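PDB 4LQC: TcpB from Brucella melitensis, which belongs to the bacterial TIR-domain proteins, represented here by its TIR domain, a compact fold of helices around a parallel beta sheet. Local coordinates for residues Ile11-Glu16 / Ala40-Val45; Ile98-Ser103 / Leu120-Lys125. The protein carries 2 engineered substitutions. All coordinates share one frame; numbering follows the deposited sequence.

In the fold
Both contacts are buried strand pairings at the two edges of one five-stranded parallel sheet. Contact 1 joins outer strand 36-43 to strand 7-14, and contact 2 joins outer strand 120-121 to strand 95-100. Strand 60-68 lies between the two pairs, and the contact centres are about 17 Å apart. Each begins as a short parallel pairing and runs on into loops, but the polar groups differ. In contact 1 a histidine side chain is held by its own strand, and no other chain of the assembly touches the segments. In contact 2 a histidine-threonine bond, two waters and an Asx turn follow the pairing, and the second subunit reaches both segments.

Contact 1: residues Ile11-Glu16 / Ala40-Val45; sequences IAHAIE and AYTLKV. Engineered in segment 11-16: Ala12 (natural residue Ser), Ile15 (natural residue Ser).
His13 and Leu43 make the stronger of two backbone bonds in this pairing: Leu43 N donates to His13 O at 2.8 Å in a nearly straight bond (N-H...O 163°). The other, His13 N to Tyr41 O, is weak at 3.3 Å. Together they set strand 7-14 parallel to strand 36-43, the two strands of a beta-alpha-beta unit whose connecting helix is 18-31. His13 pairs with Thr42 and Ala14 with Leu43, and the two pairs lie on different faces of the sheet. ND1 of the His13 imidazole is satisfied within its own strand: it donates to Ile11 O at 2.8 Å, with that oxygen only 7° out of the ring plane, which restrains the rotation of the ring about CB-CG. CG sits between the backbone N and the carbonyl carbon (chi1 56°), and this brings the ring back over the neighbouring strand, where Thr42 CA lies 3.6 Å above one face in a CH-pi contact displaced toward the rim. The ring's NE2 comes to 3.0 Å from Thr42 OG1, a hydroxyl hydrogen-bonded to Lys18 NZ at the start of helix 18-31. Beyond the ring, Thr42 CG2 touches CB of the engineered Ile15 at 3.5 Å. On the sheet face of Leu43, its CD1 branch meets CB of the engineered Ala12 at 3.7 Å. Outside the segments, Lys52 NZ bonds the carbonyl oxygens of Ala40 and Thr42, and Lys44 N is bonded to Asp47. The chemistry thus divides the work: one strong and one weak backbone bond set the register, whereas the imidazole is orientated by a carbonyl two residues back and packs on Thr42 through its face, beside a hydroxyl that the positive charge of Lys18 would probably polarise.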
# COMPACT_ATOMS: atom_id res chain seq x y z
N ILE B 11 10.48 -6.30 15.85
CA ILE B 11 9.94 -6.01 14.52
C ILE B 11 10.59 -6.84 13.42
O ILE B 11 11.74 -6.60 13.03
CB ILE B 11 9.95 -4.50 14.20
CG1 ILE B 11 9.43 -4.26 12.79
CG2 ILE B 11 11.34 -3.93 14.35
CD1 ILE B 11 8.91 -2.85 12.58
N ALA B 12 9.84 -7.85 12.97
CA ALA B 12 10.25 -8.74 11.90
C ALA B 12 10.00 -8.09 10.55
O ALA B 12 8.93 -7.55 10.31
CB ALA B 12 9.49 -10.06 12.00
N HIS B 13 10.99 -8.15 9.67
CA HIS B 13 10.91 -7.42 8.42
C HIS B 13 11.85 -8.04 7.40
O HIS B 13 12.82 -8.70 7.78
CB HIS B 13 11.37 -5.99 8.67
CG HIS B 13 12.74 -5.91 9.26
ND1 HIS B 13 13.00 -6.19 10.58
CD2 HIS B 13 13.93 -5.60 8.69
CE1 HIS B 13 14.30 -6.04 10.81
NE2 HIS B 13 14.89 -5.68 9.68
N ALA B 14 11.56 -7.82 6.13
CA ALA B 14 12.49 -8.20 5.08
C ALA B 14 13.67 -7.22 5.12
O ALA B 14 13.51 -6.06 5.50
CB ALA B 14 11.80 -8.15 3.73
N ILE B 15 14.85 -7.68 4.73
CA ILE B 15 16.00 -6.79 4.76
C ILE B 15 15.80 -5.56 3.89
O ILE B 15 16.25 -4.47 4.24
CB ILE B 15 17.30 -7.50 4.36
CG1 ILE B 15 18.47 -6.49 4.36
CG2 ILE B 15 17.15 -8.18 3.00
CD1 ILE B 15 19.82 -7.10 4.09
N GLU B 16 15.11 -5.72 2.77
CA GLU B 16 14.92 -4.64 1.81
C GLU B 16 14.21 -3.46 2.43
O GLU B 16 14.34 -2.33 1.97
CB GLU B 16 14.15 -5.13 0.58
CG GLU B 16 14.94 -6.06 -0.34
CD GLU B 16 14.80 -7.52 0.03
OE1 GLU B 16 14.09 -7.83 1.03
OE2 GLU B 16 15.39 -8.38 -0.67
N ALA B 40 18.14 -8.22 15.07
CA ALA B 40 18.17 -9.69 14.99
C ALA B 40 16.93 -10.27 14.35
O ALA B 40 16.77 -11.49 14.26
CB ALA B 40 18.39 -10.31 16.38
N TYR B 41 16.04 -9.40 13.90
CA TYR B 41 14.78 -9.86 13.35
C TYR B 41 14.64 -9.54 11.88
O TYR B 41 13.53 -9.44 11.36
CB TYR B 41 13.61 -9.33 14.18
CG TYR B 41 13.64 -9.97 15.55
CD1 TYR B 41 13.12 -11.25 15.73
CD2 TYR B 41 14.24 -9.34 16.63
CE1 TYR B 41 13.18 -11.86 16.96
CE2 TYR B 41 14.29 -9.96 17.87
CZ TYR B 41 13.76 -11.22 18.02
OH TYR B 41 13.81 -11.85 19.24
N THR B 42 15.76 -9.39 11.20
CA THR B 42 15.74 -9.31 9.75
C THR B 42 15.50 -10.70 9.19
O THR B 42 16.15 -11.67 9.57
CB THR B 42 17.06 -8.77 9.19
OG1 THR B 42 17.29 -7.45 9.69
CG2 THR B 42 17.00 -8.72 7.68
N LEU B 43 14.54 -10.80 8.28
CA LEU B 43 14.19 -12.09 7.71
C LEU B 43 14.84 -12.22 6.35
O LEU B 43 14.74 -11.31 5.51
CB LEU B 43 12.67 -12.20 7.59
CG LEU B 43 11.99 -12.14 8.95
CD1 LEU B 43 10.56 -11.64 8.82
CD2 LEU B 43 12.04 -13.51 9.62
N LYS B 44 15.51 -13.34 6.14
CA LYS B 44 16.19 -13.59 4.88
C LYS B 44 15.65 -14.88 4.31
O LYS B 44 15.08 -15.69 5.04
CB LYS B 44 17.70 -13.73 5.11
CG LYS B 44 18.36 -12.47 5.64
CD LYS B 44 19.80 -12.74 6.02
CE LYS B 44 20.59 -11.45 6.19
NZ LYS B 44 20.15 -10.68 7.38
N VAL B 45 15.81 -15.06 3.00
CA VAL B 45 15.49 -16.34 2.38
C VAL B 45 16.18 -17.48 3.12
O VAL B 45 17.39 -17.42 3.36
CB VAL B 45 15.92 -16.37 0.90
CG1 VAL B 45 15.92 -17.79 0.37
CG2 VAL B 45 15.01 -15.47 0.07

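Contact 2: residues Ile98-Ser103 / Leu120-Lys125; sequences IWHKVS and LNTSLK
Trp99 and Leu120 open a parallel strand pairing at the edge of the TIR-domain sheet: Trp99 N donates to Leu120 O at 2.8 Å. Trp99 O in turn accepts from Thr122 N at 3.1 Å, the donor lying almost in line with the carbonyl. These two bonds flank Asn121, which pairs with Trp99; one residue earlier Ile98 pairs with Leu120. Ile98 CG1 lies at 3.8 Å from Leu120 CD1, the two side chains slanting across each other, with Ile98 packing on Leu25 of helix 18-31 and Leu120 on Leu134 of helix 127-136. Where the pairing ends, side chains take over. His100 ND1 and Thr122 OG1 share a hydrogen bond of 2.7 Å, the hydroxyl meeting the ring at its edge and in its plane. Thr122 is set for this by chi1 of 57°, which puts OG1 between its backbone N and carbonyl carbon. Farther out, the ring of Phe21 stacks on that of His100, and a water joins Lys101 N (2.9 Å from the water oxygen) to the same Thr122 OG1. Both segments reach the second subunit: Asn121 ND2 bonds Ser123 OG of that chain, and Lys101 NZ forms salt bridges to its Glu106 and Glu69. Within this chain an Asx turn holds the amide: Asn121 OD1 accepts from Ser123 N at 2.9 Å and from Ser123 OG at 2.8 Å, both reaching it from the same face of the amide plane.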
# COMPACT_ATOMS: atom_id res chain seq x y z
N ILE B 98 1.77 -4.97 9.95
CA ILE B 98 1.60 -3.66 9.33
C ILE B 98 1.74 -3.82 7.84
O ILE B 98 2.77 -4.32 7.36
CB ILE B 98 2.66 -2.67 9.80
CG1 ILE B 98 2.51 -2.42 11.30
CG2 ILE B 98 2.50 -1.35 9.06
CD1 ILE B 98 3.67 -1.66 11.89
N TRP B 99 0.70 -3.41 7.11
CA TRP B 99 0.70 -3.49 5.65
C TRP B 99 1.52 -2.33 5.13
O TRP B 99 1.27 -1.17 5.49
CB TRP B 99 -0.72 -3.37 5.11
CG TRP B 99 -1.62 -4.55 5.39
CD1 TRP B 99 -1.63 -5.35 6.51
CD2 TRP B 99 -2.62 -5.09 4.51
NE1 TRP B 99 -2.59 -6.33 6.37
CE2 TRP B 99 -3.21 -6.19 5.16
CE3 TRP B 99 -3.08 -4.73 3.24
CZ2 TRP B 99 -4.24 -6.94 4.58
CZ3 TRP B 99 -4.10 -5.48 2.66
CH2 TRP B 99 -4.67 -6.57 3.33
N HIS B 100 2.51 -2.61 4.29
CA HIS B 100 3.35 -1.54 3.74
C HIS B 100 3.58 -1.68 2.24
O HIS B 100 4.27 -2.59 1.78
CB HIS B 100 4.67 -1.47 4.51
CG HIS B 100 5.54 -0.30 4.15
ND1 HIS B 100 5.10 1.01 4.21
CD2 HIS B 100 6.82 -0.25 3.73
CE1 HIS B 100 6.07 1.81 3.83
NE2 HIS B 100 7.13 1.08 3.54
N LYS B 101 2.98 -0.78 1.47
CA LYS B 101 3.12 -0.77 0.02
C LYS B 101 2.71 -2.10 -0.63
O LYS B 101 3.32 -2.54 -1.61
CB LYS B 101 4.55 -0.33 -0.37
CG LYS B 101 4.84 1.13 0.06
CD LYS B 101 6.34 1.51 0.07
CE LYS B 101 6.93 1.61 -1.34
NZ LYS B 101 6.14 2.49 -2.25
N VAL B 102 1.68 -2.73 -0.07
CA VAL B 102 1.04 -3.87 -0.72
C VAL B 102 -0.41 -3.57 -1.04
O VAL B 102 -1.02 -2.67 -0.45
CB VAL B 102 1.04 -5.14 0.16
CG1 VAL B 102 2.41 -5.78 0.17
CG2 VAL B 102 0.58 -4.80 1.56
N SER B 103 -0.98 -4.32 -1.97
CA SER B 103 -2.41 -4.25 -2.21
C SER B 103 -3.12 -5.40 -1.48
O SER B 103 -2.48 -6.38 -1.06
CB SER B 103 -2.67 -4.35 -3.70
OG SER B 103 -2.24 -5.62 -4.17
N LEU B 120 -2.65 -2.44 10.87
CA LEU B 120 -2.15 -1.11 10.57
C LEU B 120 -1.72 -1.09 9.10
O LEU B 120 -1.37 -2.12 8.54
CB LEU B 120 -0.99 -0.78 11.50
CG LEU B 120 -1.31 -0.80 12.99
CD1 LEU B 120 -0.08 -1.10 13.82
CD2 LEU B 120 -1.88 0.56 13.37
N ASN B 121 -1.75 0.09 8.51
CA ASN B 121 -1.53 0.26 7.08
C ASN B 121 -0.85 1.63 6.91
O ASN B 121 -1.40 2.64 7.33
CB ASN B 121 -2.88 0.21 6.34
CG ASN B 121 -2.76 0.26 4.81
OD1 ASN B 121 -1.85 0.90 4.26
ND2 ASN B 121 -3.69 -0.39 4.12
N THR B 122 0.34 1.64 6.32
CA THR B 122 1.11 2.89 6.19
C THR B 122 0.54 3.88 5.18
O THR B 122 0.99 5.04 5.12
CB THR B 122 2.57 2.61 5.81
OG1 THR B 122 2.61 1.86 4.58
CG2 THR B 122 3.26 1.84 6.92
N SER B 123 -0.43 3.44 4.38
CA SER B 123 -1.04 4.34 3.42
C SER B 123 -2.18 5.14 4.07
O SER B 123 -2.66 6.11 3.50
CB SER B 123 -1.56 3.57 2.21
OG SER B 123 -2.74 2.86 2.52
N LEU B 124 -2.58 4.72 5.26
CA LEU B 124 -3.66 5.40 6.00
C LEU B 124 -3.15 6.24 7.16
O LEU B 124 -3.86 7.11 7.66
CB LEU B 124 -4.65 4.37 6.54
CG LEU B 124 -5.17 3.44 5.45
CD1 LEU B 124 -6.19 2.48 6.04
CD2 LEU B 124 -5.74 4.27 4.31
N LYS B 125 -1.93 5.95 7.62
CA LYS B 125 -1.33 6.72 8.70
C LYS B 125 0.15 6.97 8.46
O LYS B 125 0.81 6.25 7.70
CB LYS B 125 -1.53 6.00 10.03
CG LYS B 125 -2.96 5.93 10.48
CD LYS B 125 -3.05 5.35 11.86
CE LYS B 125 -4.47 5.40 12.35
NZ LYS B 125 -4.54 4.71 13.66
O HOH W 1 1.14 1.29 2.39
O HOH W 2 -0.28 -1.34 2.09